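Local coordinates for histone-lysine N-methyltransferase, H3 lysine-9 specific SUVH6 (Arabidopsis thaliana, PDB 6A5K), which transfers methyl groups from S-adenosylmethionine to histone H3, making the H3K9 methyl mark, and probably couples this mark to non-CG DNA methylation through its SRA domain, at residues V466-E471 with I475-F480; R345-G350 with G376-E381; K513-F516 with V521-R524. The protein carries 1 engineered substitution. All coordinates share one frame; numbering follows the deposited sequence.

Interaction 1: V466-E471 with I475-F480; sequences VLYDHE and IPHVMF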
loop_
_atom_site.group_PDB
_atom_site.type_symbol
_atom_site.label_atom_id
_atom_site.label_comp_id
_atom_site.label_asym_id
_atom_site.label_seq_id
_atom_site.Cartn_x
_atom_site.Cartn_y
_atom_site.Cartn_z
ATOM N N VAL A 466 -17.327 1.789 7.505
ATOM C CA VAL A 466 -17.460 0.535 8.249
ATOM C C VAL A 466 -18.461 0.687 9.394
ATOM O O VAL A 466 -18.461 1.690 10.105
ATOM C CB VAL A 466 -16.096 0.049 8.821
ATOM C CG1 VAL A 466 -16.268 -1.245 9.636
ATOM C CG2 VAL A 466 -15.090 -0.184 7.696
ATOM N N LEU A 467 -19.325 -0.310 9.552
ATOM C CA LEU A 467 -20.228 -0.375 10.695
ATOM C C LEU A 467 -19.931 -1.622 11.521
ATOM O O LEU A 467 -19.692 -2.690 10.952
ATOM C CB LEU A 467 -21.686 -0.382 10.227
ATOM C CG LEU A 467 -22.167 0.913 9.565
ATOM C CD1 LEU A 467 -23.486 0.695 8.830
ATOM C CD2 LEU A 467 -22.307 2.018 10.613
ATOM N N TYR A 468 -19.930 -1.492 12.851
ATOM C CA TYR A 468 -19.816 -2.677 13.708
ATOM C C TYR A 468 -20.449 -2.519 15.095
ATOM O O TYR A 468 -21.097 -3.448 15.579
ATOM C CB TYR A 468 -18.346 -3.098 13.855
ATOM C CG TYR A 468 -17.461 -2.148 14.635
ATOM C CD1 TYR A 468 -17.188 -2.371 15.980
ATOM C CD2 TYR A 468 -16.874 -1.048 14.023
ATOM C CE1 TYR A 468 -16.373 -1.514 16.699
ATOM C CE2 TYR A 468 -16.053 -0.188 14.737
ATOM C CZ TYR A 468 -15.810 -0.426 16.074
ATOM O OH TYR A 468 -14.998 0.424 16.793
ATOM N N ASP A 469 -20.274 -1.369 15.740
ATOM C CA ASP A 469 -20.839 -1.190 17.082
ATOM C C ASP A 469 -22.230 -0.563 17.045
ATOM O O ASP A 469 -22.836 -0.328 18.090
ATOM C CB ASP A 469 -19.913 -0.347 17.960
ATOM C CG ASP A 469 -19.625 1.018 17.371
ATOM O OD1 ASP A 469 -19.781 1.191 16.142
ATOM O OD2 ASP A 469 -19.239 1.922 18.142
ATOM N N HIS A 470 -22.718 -0.294 15.840
ATOM C CA HIS A 470 -24.081 0.184 15.619
ATOM C C HIS A 470 -24.400 0.038 14.130
ATOM O O HIS A 470 -23.516 -0.275 13.334
ATOM C CB HIS A 470 -24.249 1.642 16.078
ATOM C CG HIS A 470 -23.415 2.624 15.312
ATOM N ND1 HIS A 470 -23.720 3.018 14.026
ATOM C CD2 HIS A 470 -22.290 3.298 15.653
ATOM C CE1 HIS A 470 -22.817 3.886 13.607
ATOM N NE2 HIS A 470 -21.938 4.075 14.575
ATOM N N GLU A 471 -25.656 0.267 13.758
ATOM C CA GLU A 471 -26.075 0.141 12.361
ATOM C C GLU A 471 -26.563 1.467 11.784
ATOM O O GLU A 471 -27.311 1.489 10.808
ATOM C CB GLU A 471 -27.176 -0.913 12.230
ATOM C CG GLU A 471 -26.750 -2.303 12.652
ATOM C CD GLU A 471 -27.919 -3.259 12.755
ATOM O OE1 GLU A 471 -29.033 -2.885 12.333
ATOM O OE2 GLU A 471 -27.725 -4.384 13.261
ATOM N N ILE A 475 -23.872 7.620 9.993
ATOM C CA ILE A 475 -22.612 7.927 10.659
ATOM C C ILE A 475 -21.699 6.705 10.758
ATOM O O ILE A 475 -21.345 6.262 11.852
ATOM C CB ILE A 475 -22.866 8.510 12.062
ATOM C CG1 ILE A 475 -23.870 7.648 12.835
ATOM C CG2 ILE A 475 -23.393 9.934 11.945
ATOM C CD1 ILE A 475 -23.901 7.925 14.316
ATOM N N PRO A 476 -21.300 6.158 9.602
ATOM C CA PRO A 476 -20.365 5.035 9.643
ATOM C C PRO A 476 -18.991 5.481 10.124
ATOM O O PRO A 476 -18.669 6.676 10.073
ATOM C CB PRO A 476 -20.316 4.575 8.187
ATOM C CG PRO A 476 -20.568 5.827 7.407
ATOM C CD PRO A 476 -21.590 6.583 8.221
ATOM N N HIS A 477 -18.202 4.530 10.610
ATOM C CA HIS A 477 -16.793 4.774 10.878
ATOM C C HIS A 477 -16.076 5.016 9.558
ATOM O O HIS A 477 -16.321 4.310 8.578
ATOM C CB HIS A 477 -16.160 3.591 11.613
ATOM C CG HIS A 477 -16.723 3.358 12.977
ATOM N ND1 HIS A 477 -16.246 3.998 14.100
ATOM C CD2 HIS A 477 -17.729 2.555 13.402
ATOM C CE1 HIS A 477 -16.937 3.605 15.157
ATOM N NE2 HIS A 477 -17.843 2.730 14.757
ATOM N N VAL A 478 -15.196 6.013 9.527
ATOM C CA VAL A 478 -14.396 6.259 8.328
ATOM C C VAL A 478 -13.025 5.613 8.518
ATOM O O VAL A 478 -12.217 6.074 9.324
ATOM C CB VAL A 478 -14.279 7.767 8.035
ATOM C CG1 VAL A 478 -13.284 8.041 6.907
ATOM C CG2 VAL A 478 -15.666 8.331 7.691
HETATM N N MSE A 479 -12.784 4.522 7.796
HETATM C CA MSE A 479 -11.571 3.727 7.971
HETATM C C MSE A 479 -10.702 3.810 6.726
HETATM O O MSE A 479 -11.182 3.544 5.628
HETATM C CB MSE A 479 -11.929 2.264 8.248
HETATM C CG MSE A 479 -12.964 2.080 9.370
HETATM SE SE MSE A 479 -12.271 2.776 11.038
HETATM C CE MSE A 479 -13.195 1.605 12.304
ATOM N N PHE A 480 -9.425 4.147 6.884
ATOM C CA PHE A 480 -8.541 4.206 5.720
ATOM C C PHE A 480 -7.847 2.879 5.427
ATOM O O PHE A 480 -7.385 2.190 6.341
ATOM C CB PHE A 480 -7.499 5.304 5.910
ATOM C CG PHE A 480 -8.095 6.663 6.046
ATOM C CD1 PHE A 480 -8.579 7.327 4.933
ATOM C CD2 PHE A 480 -8.188 7.276 7.286
ATOM C CE1 PHE A 480 -9.136 8.583 5.047
ATOM C CE2 PHE A 480 -8.753 8.527 7.406
ATOM C CZ PHE A 480 -9.223 9.181 6.287
#

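Interaction 2: R345-G350 with G376-E381; sequences RVTQHG and GSFICE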
loop_
_atom_site.group_PDB
_atom_site.type_symbol
_atom_site.label_atom_id
_atom_site.label_comp_id
_atom_site.label_asym_id
_atom_site.label_seq_id
_atom_site.Cartn_x
_atom_site.Cartn_y
_atom_site.Cartn_z
ATOM N N ARG A 345 -13.661 -9.207 11.815
ATOM C CA ARG A 345 -13.217 -8.244 12.818
ATOM C C ARG A 345 -11.827 -7.753 12.446
ATOM O O ARG A 345 -10.836 -8.442 12.669
ATOM C CB ARG A 345 -13.214 -8.854 14.223
ATOM C CG ARG A 345 -14.575 -9.288 14.734
ATOM C CD ARG A 345 -14.442 -9.813 16.161
ATOM N NE ARG A 345 -15.643 -10.483 16.649
ATOM C CZ ARG A 345 -16.621 -9.866 17.299
ATOM N NH1 ARG A 345 -16.553 -8.555 17.503
ATOM N NH2 ARG A 345 -17.675 -10.555 17.725
ATOM N N VAL A 346 -11.761 -6.568 11.857
ATOM C CA VAL A 346 -10.489 -6.033 11.384
ATOM C C VAL A 346 -10.261 -4.607 11.888
ATOM O O VAL A 346 -9.439 -4.391 12.780
ATOM C CB VAL A 346 -10.402 -6.060 9.837
ATOM C CG1 VAL A 346 -9.083 -5.454 9.366
ATOM C CG2 VAL A 346 -10.547 -7.482 9.319
ATOM N N THR A 347 -10.990 -3.640 11.333
ATOM C CA THR A 347 -10.750 -2.235 11.668
ATOM C C THR A 347 -11.107 -1.922 13.126
ATOM O O THR A 347 -10.586 -0.969 13.709
ATOM C CB THR A 347 -11.536 -1.264 10.733
ATOM O OG1 THR A 347 -12.950 -1.387 10.954
ATOM C CG2 THR A 347 -11.233 -1.563 9.288
ATOM N N GLN A 348 -11.975 -2.731 13.725
ATOM C CA GLN A 348 -12.390 -2.464 15.101
ATOM C C GLN A 348 -11.237 -2.690 16.086
ATOM O O GLN A 348 -11.285 -2.223 17.222
ATOM C CB GLN A 348 -13.591 -3.334 15.484
ATOM C CG GLN A 348 -13.322 -4.832 15.449
ATOM C CD GLN A 348 -14.597 -5.647 15.540
ATOM O OE1 GLN A 348 -14.869 -6.276 16.558
ATOM N NE2 GLN A 348 -15.384 -5.644 14.469
ATOM N N HIS A 349 -10.200 -3.391 15.639
ATOM C CA HIS A 349 -9.052 -3.688 16.488
ATOM C C HIS A 349 -8.043 -2.538 16.544
ATOM O O HIS A 349 -7.047 -2.612 17.267
ATOM C CB HIS A 349 -8.367 -4.968 16.013
ATOM C CG HIS A 349 -9.165 -6.207 16.263
ATOM N ND1 HIS A 349 -9.921 -6.387 17.405
ATOM C CD2 HIS A 349 -9.335 -7.329 15.525
ATOM C CE1 HIS A 349 -10.516 -7.561 17.357
ATOM N NE2 HIS A 349 -10.179 -8.155 16.222
ATOM N N GLY A 350 -8.305 -1.477 15.789
ATOM C CA GLY A 350 -7.487 -0.279 15.853
ATOM C C GLY A 350 -6.158 -0.359 15.118
ATOM O O GLY A 350 -5.905 -1.288 14.355
ATOM N N GLY A 376 -4.279 -3.337 0.809
ATOM C CA GLY A 376 -5.472 -3.777 1.511
ATOM C C GLY A 376 -5.379 -3.683 3.026
ATOM O O GLY A 376 -6.313 -4.068 3.731
ATOM N N SER A 377 -4.267 -3.171 3.546
ATOM C CA SER A 377 -4.134 -3.041 5.001
ATOM C C SER A 377 -4.949 -1.876 5.553
ATOM O O SER A 377 -5.025 -0.815 4.937
ATOM C CB SER A 377 -2.670 -2.848 5.409
ATOM O OG SER A 377 -1.879 -3.949 5.023
ATOM N N PHE A 378 -5.540 -2.087 6.727
ATOM C CA PHE A 378 -6.141 -1.010 7.502
ATOM C C PHE A 378 -5.055 -0.086 8.050
ATOM O O PHE A 378 -4.032 -0.551 8.559
ATOM C CB PHE A 378 -6.986 -1.585 8.647
ATOM C CG PHE A 378 -7.473 -0.553 9.631
ATOM C CD1 PHE A 378 -8.331 0.456 9.230
ATOM C CD2 PHE A 378 -7.085 -0.608 10.963
ATOM C CE1 PHE A 378 -8.788 1.400 10.137
ATOM C CE2 PHE A 378 -7.539 0.327 11.875
ATOM C CZ PHE A 378 -8.395 1.334 11.463
ATOM N N ILE A 379 -5.280 1.219 7.940
ATOM C CA ILE A 379 -4.322 2.210 8.428
ATOM C C ILE A 379 -4.769 2.764 9.776
ATOM O O ILE A 379 -4.164 2.500 10.811
ATOM C CB ILE A 379 -4.162 3.400 7.447
ATOM C CG1 ILE A 379 -3.905 2.911 6.012
ATOM C CG2 ILE A 379 -3.066 4.352 7.949
ATOM C CD1 ILE A 379 -2.685 1.994 5.877
ATOM N N CYS A 380 -5.845 3.538 9.744
ATOM C CA CYS A 380 -6.387 4.176 10.937
ATOM C C CYS A 380 -7.786 4.678 10.634
ATOM O O CYS A 380 -8.218 4.665 9.485
ATOM C CB CYS A 380 -5.502 5.343 11.398
ATOM S SG CYS A 380 -5.465 6.729 10.228
ATOM N N GLU A 381 -8.477 5.125 11.676
ATOM C CA GLU A 381 -9.784 5.764 11.547
ATOM C C GLU A 381 -9.619 7.274 11.449
ATOM O O GLU A 381 -8.623 7.817 11.918
ATOM C CB GLU A 381 -10.672 5.406 12.751
ATOM C CG GLU A 381 -12.102 5.934 12.680
ATOM C CD GLU A 381 -13.017 5.311 13.726
ATOM O OE1 GLU A 381 -12.530 4.512 14.552
ATOM O OE2 GLU A 381 -14.226 5.620 13.722
#

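Interaction 3: K513-F516 with V521-R524; sequences KLCF and VCRR. Engineered in segment 513-516: Leu514 (natural residue Pro). With ZN (zinc ion), chain E; SAM (S-adenosylmethionine), chain F.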
loop_
_atom_site.group_PDB
_atom_site.type_symbol
_atom_site.label_atom_id
_atom_site.label_comp_id
_atom_site.label_asym_id
_atom_site.label_seq_id
_atom_site.Cartn_x
_atom_site.Cartn_y
_atom_site.Cartn_z
ATOM N N LYS A 513 -7.469 27.363 -3.451
ATOM C CA LYS A 513 -6.202 26.894 -2.913
ATOM C C LYS A 513 -5.595 25.891 -3.881
ATOM O O LYS A 513 -6.271 24.975 -4.341
ATOM C CB LYS A 513 -6.380 26.267 -1.532
ATOM C CG LYS A 513 -5.094 25.692 -0.966
ATOM C CD LYS A 513 -5.192 25.458 0.528
ATOM C CE LYS A 513 -3.898 24.880 1.069
ATOM N NZ LYS A 513 -2.759 25.830 0.944
ATOM N N LEU A 514 -4.322 26.086 -4.203
ATOM C CA LEU A 514 -3.627 25.204 -5.128
ATOM C C LEU A 514 -3.337 23.853 -4.479
ATOM O O LEU A 514 -3.101 23.771 -3.274
ATOM C CB LEU A 514 -2.322 25.853 -5.597
ATOM C CG LEU A 514 -2.438 27.130 -6.428
ATOM C CD1 LEU A 514 -1.061 27.790 -6.617
ATOM C CD2 LEU A 514 -3.072 26.839 -7.778
ATOM N N CYS A 515 -3.363 22.793 -5.282
ATOM C CA CYS A 515 -2.936 21.481 -4.814
ATOM C C CYS A 515 -1.430 21.334 -5.007
ATOM O O CYS A 515 -0.911 21.573 -6.097
ATOM C CB CYS A 515 -3.673 20.356 -5.555
ATOM S SG CYS A 515 -3.219 18.705 -4.966
ATOM N N PHE A 516 -0.741 20.936 -3.942
ATOM C CA PHE A 516 0.707 20.741 -3.973
ATOM C C PHE A 516 1.088 19.264 -3.850
ATOM O O PHE A 516 2.170 18.942 -3.354
ATOM C CB PHE A 516 1.372 21.537 -2.848
ATOM C CG PHE A 516 1.340 23.029 -3.052
ATOM C CD1 PHE A 516 1.170 23.569 -4.315
ATOM C CD2 PHE A 516 1.498 23.890 -1.976
ATOM C CE1 PHE A 516 1.154 24.943 -4.506
ATOM C CE2 PHE A 516 1.480 25.266 -2.155
ATOM C CZ PHE A 516 1.305 25.793 -3.425
ATOM N N VAL A 521 -0.558 13.780 -12.641
ATOM C CA VAL A 521 -1.947 13.945 -13.067
ATOM C C VAL A 521 -2.732 14.870 -12.121
ATOM O O VAL A 521 -3.961 14.810 -12.045
ATOM C CB VAL A 521 -2.666 12.592 -13.154
ATOM C CG1 VAL A 521 -1.895 11.655 -14.064
ATOM C CG2 VAL A 521 -2.818 11.979 -11.754
ATOM N N CYS A 522 -2.016 15.738 -11.419
ATOM C CA CYS A 522 -2.628 16.651 -10.452
ATOM C C CYS A 522 -3.757 17.498 -11.055
ATOM O O CYS A 522 -3.638 18.022 -12.163
ATOM C CB CYS A 522 -1.555 17.564 -9.857
ATOM S SG CYS A 522 -2.139 18.701 -8.587
ATOM N N ARG A 523 -4.851 17.630 -10.314
ATOM C CA ARG A 523 -5.993 18.416 -10.764
ATOM C C ARG A 523 -5.841 19.890 -10.361
ATOM O O ARG A 523 -6.753 20.701 -10.551
ATOM C CB ARG A 523 -7.276 17.787 -10.221
ATOM C CG ARG A 523 -7.348 16.299 -10.612
ATOM C CD ARG A 523 -8.701 15.635 -10.371
ATOM N NE ARG A 523 -8.893 15.252 -8.977
ATOM C CZ ARG A 523 -8.361 14.173 -8.408
ATOM N NH1 ARG A 523 -7.578 13.355 -9.102
ATOM N NH2 ARG A 523 -8.606 13.920 -7.132
ATOM N N ARG A 524 -4.673 20.204 -9.801
ATOM C CA ARG A 524 -4.132 21.568 -9.676
ATOM C C ARG A 524 -4.743 22.415 -8.557
ATOM O O ARG A 524 -4.065 23.278 -8.000
ATOM C CB ARG A 524 -4.256 22.323 -11.007
ATOM C CG ARG A 524 -3.488 21.699 -12.166
ATOM C CD ARG A 524 -2.066 21.295 -11.780
ATOM N NE ARG A 524 -1.239 22.426 -11.355
ATOM C CZ ARG A 524 -0.666 23.288 -12.189
ATOM N NH1 ARG A 524 -0.834 23.164 -13.499
ATOM N NH2 ARG A 524 0.071 24.283 -11.716
HETATM ZN ZN ZN E . -2.823 17.346 -6.858
HETATM N N SAM F . -1.078 19.375 6.501
HETATM C CA SAM F . -2.023 19.444 7.630
HETATM C C SAM F . -1.386 19.946 8.928
HETATM O O SAM F . -2.025 19.928 9.990
HETATM O OXT SAM F . -0.226 20.368 8.946
HETATM C CB SAM F . -2.674 18.082 7.868
HETATM C CG SAM F . -3.790 17.820 6.865
HETATM S SD SAM F . -5.134 18.980 7.209
HETATM C CE SAM F . -6.457 17.797 7.427
HETATM C "C5'" SAM F . -5.627 19.619 5.600
HETATM C "C4'" SAM F . -4.772 20.808 5.210
HETATM O "O4'" SAM F . -3.487 20.361 4.796
HETATM C "C3'" SAM F . -5.373 21.553 4.034
HETATM O "O3'" SAM F . -6.260 22.558 4.467
HETATM C "C2'" SAM F . -4.142 22.133 3.389
HETATM O "O2'" SAM F . -3.765 23.277 4.122
HETATM C "C1'" SAM F . -3.090 21.075 3.644
HETATM N N9 SAM F . -3.025 20.147 2.496
HETATM C C8 SAM F . -3.333 18.813 2.484
HETATM N N7 SAM F . -3.142 18.332 1.226
HETATM C C5 SAM F . -2.731 19.351 0.434
HETATM C C6 SAM F . -2.395 19.429 -0.913
HETATM N N6 SAM F . -2.451 18.353 -1.701
HETATM N N1 SAM F . -2.018 20.643 -1.445
HETATM C C2 SAM F . -1.951 21.767 -0.645
HETATM N N3 SAM F . -2.275 21.683 0.696
HETATM C C4 SAM F . -2.651 20.497 1.227
HETATM O O HOH W 1 -1.407 23.178 -8.555
#

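Interaction 1: V466-E471 with I475-F480
His477 NE2 gives its hydrogen to Asp469 OD1 at 2.8 Å, in a bond that is nearly straight (168°) and lies in the plane of the imidazole. The carboxylate is turned differently: the nitrogen meets OD1 from above the carboxylate plane. On the other side of the ring, ND1 is hydrogen-bonded to Glu381, so both nitrogens are engaged and the imidazole is fixed in its rotation; two acids this near would probably favour a protonated histidine. Tyr468 lies over one imidazole face in an offset stack, ring centroids 4.7 Å apart and planes tilted by 27°. Its CE2 does the touching, 3.4 Å from His477 NE2. CG of Tyr468 sits between its own backbone N and carbonyl carbon (chi1 68°), which swings the phenol back toward the second strand. The ring of His470 is slid so far from that of His477 that the two barely overlap; its ND1 is hydrogen-bonded to Asp472 N, and its CE1 edge points at the carbonyl oxygen of Ile475, 3.3 Å away. With an alanine at His477, Asp469 and Glu381 would probably lose the imidazole that bridges them, and Tyr468 the surface it stacks on. Behind this cluster the backbones of Val466 and His477 exchange two hydrogen bonds, Val466 N to His477 O and His477 N to Val466 O, each 2.9 Å. Next to them Val466 CG2 packs 3.5 Å from CG of the selenomethionine at Met479, whose CE turns back toward Tyr468. Leu467 CD2 rests on Pro476. Val466 and His477 form an antiparallel hydrogen-bonded pair, the last before the loop of a beta hairpin, strands 461-467 and 477-482, within the SET domain.

Interaction 2: R345-G350 with G376-E381
Phe378 reaches from strand 378-381 toward the 3-10 turn at 347-349 and carries nearly all of this contact. Its CB touches Val346 only loosely, with CG1 of that valine at 4.5 Å. From there CG leaves anti to the backbone N (chi1 171°), which directs the ring at the turn. Along one side of the ring, CD1 meets the methyl CG2 of Thr347 at 3.5 Å, and CE1 lies beneath CB of the same threonine. This is a CH-pi contact: Thr347 CB stands 4.0 Å from the ring centroid and 15° off the normal. The opposite face is backed by Cys380 N of the strand itself. Strand 378-381, of the SET domain, borders a mixed four-stranded sheet beside strand 477-482; the other outermost strand, 328-330, comes from the Pre-SET region, and the loop after it is what packs here. On the other side of the ring CE2 meets Gly350 O edge-on at 3.4 Å, close to the ring plane, while CZ at the tip lies 3.9 Å from Thr347 O. The threonine's two branches divide the work: the methyl lies on Phe378, and OG1 is hydrogen-bonded to Glu331. Two backbone bonds within the turn, His349 N to Val346 O and Gly350 N to Thr347 O, hold its shape, and the positive phi of Gly350 (78°) suits a glycine.

Interaction 3: K513-F516 with V521-R524
The post-SET zinc site of this family, which joins three cysteines of the C-terminal segment to Cys457 of the SET domain, brings 513-516 and 521-524 together. Cys515 SG binds the zinc ion at 2.4 Å and Cys522 SG at 2.3 Å; Cys457 and Cys517 complete the four thiolates. Both cysteines hold SG anti to the backbone N (chi1 near 180°), and this turns the two sulfurs onto the same metal. Beside the metal, Cys515 N donates to Arg524 O at 2.8 Å, almost straight at the hydrogen but coming from well above the carbonyl plane. A water ties the same ends again: it donates to Cys515 O and Arg524 O and accepts from Arg524 NE. The engineered Leu514 brings CD2 to 3.7 Å from Arg524 O. S-adenosylmethionine lies against 513-516, where Phe516 N gives a straight 2.8 Å hydrogen bond to its adenine N1. Adenine N6 makes a weak bond to Cys515 SG at 3.4 Å. That sulfur therefore serves metal and cofactor at once; bound to zinc, it probably keeps enough negative charge to accept the N6 hydrogen, so that ordering of the zinc site and adenine recognition are likely to be coupled.

Interactions 1 and 2 are neighbours in one sheet, their centres about 11 Å apart. Interaction 1 pairs two of its strands, while interaction 2 packs a loop on its edge strand. Strand 477-482 joins them: Phe480 O accepts from Ile379 N at 2.8 Å, and the bond from His477 to Glu381 is a second joint. Met479 is packing shared by both, its CE 3.3 Å from Thr347 OG1. Interaction 3 stands apart, its centre about 30 Å from that of interaction 1 and about 29 Å from that of interaction 2, with nearest atoms about 13 Å and about 18 Å away. It alone of the three touches S-adenosylmethionine.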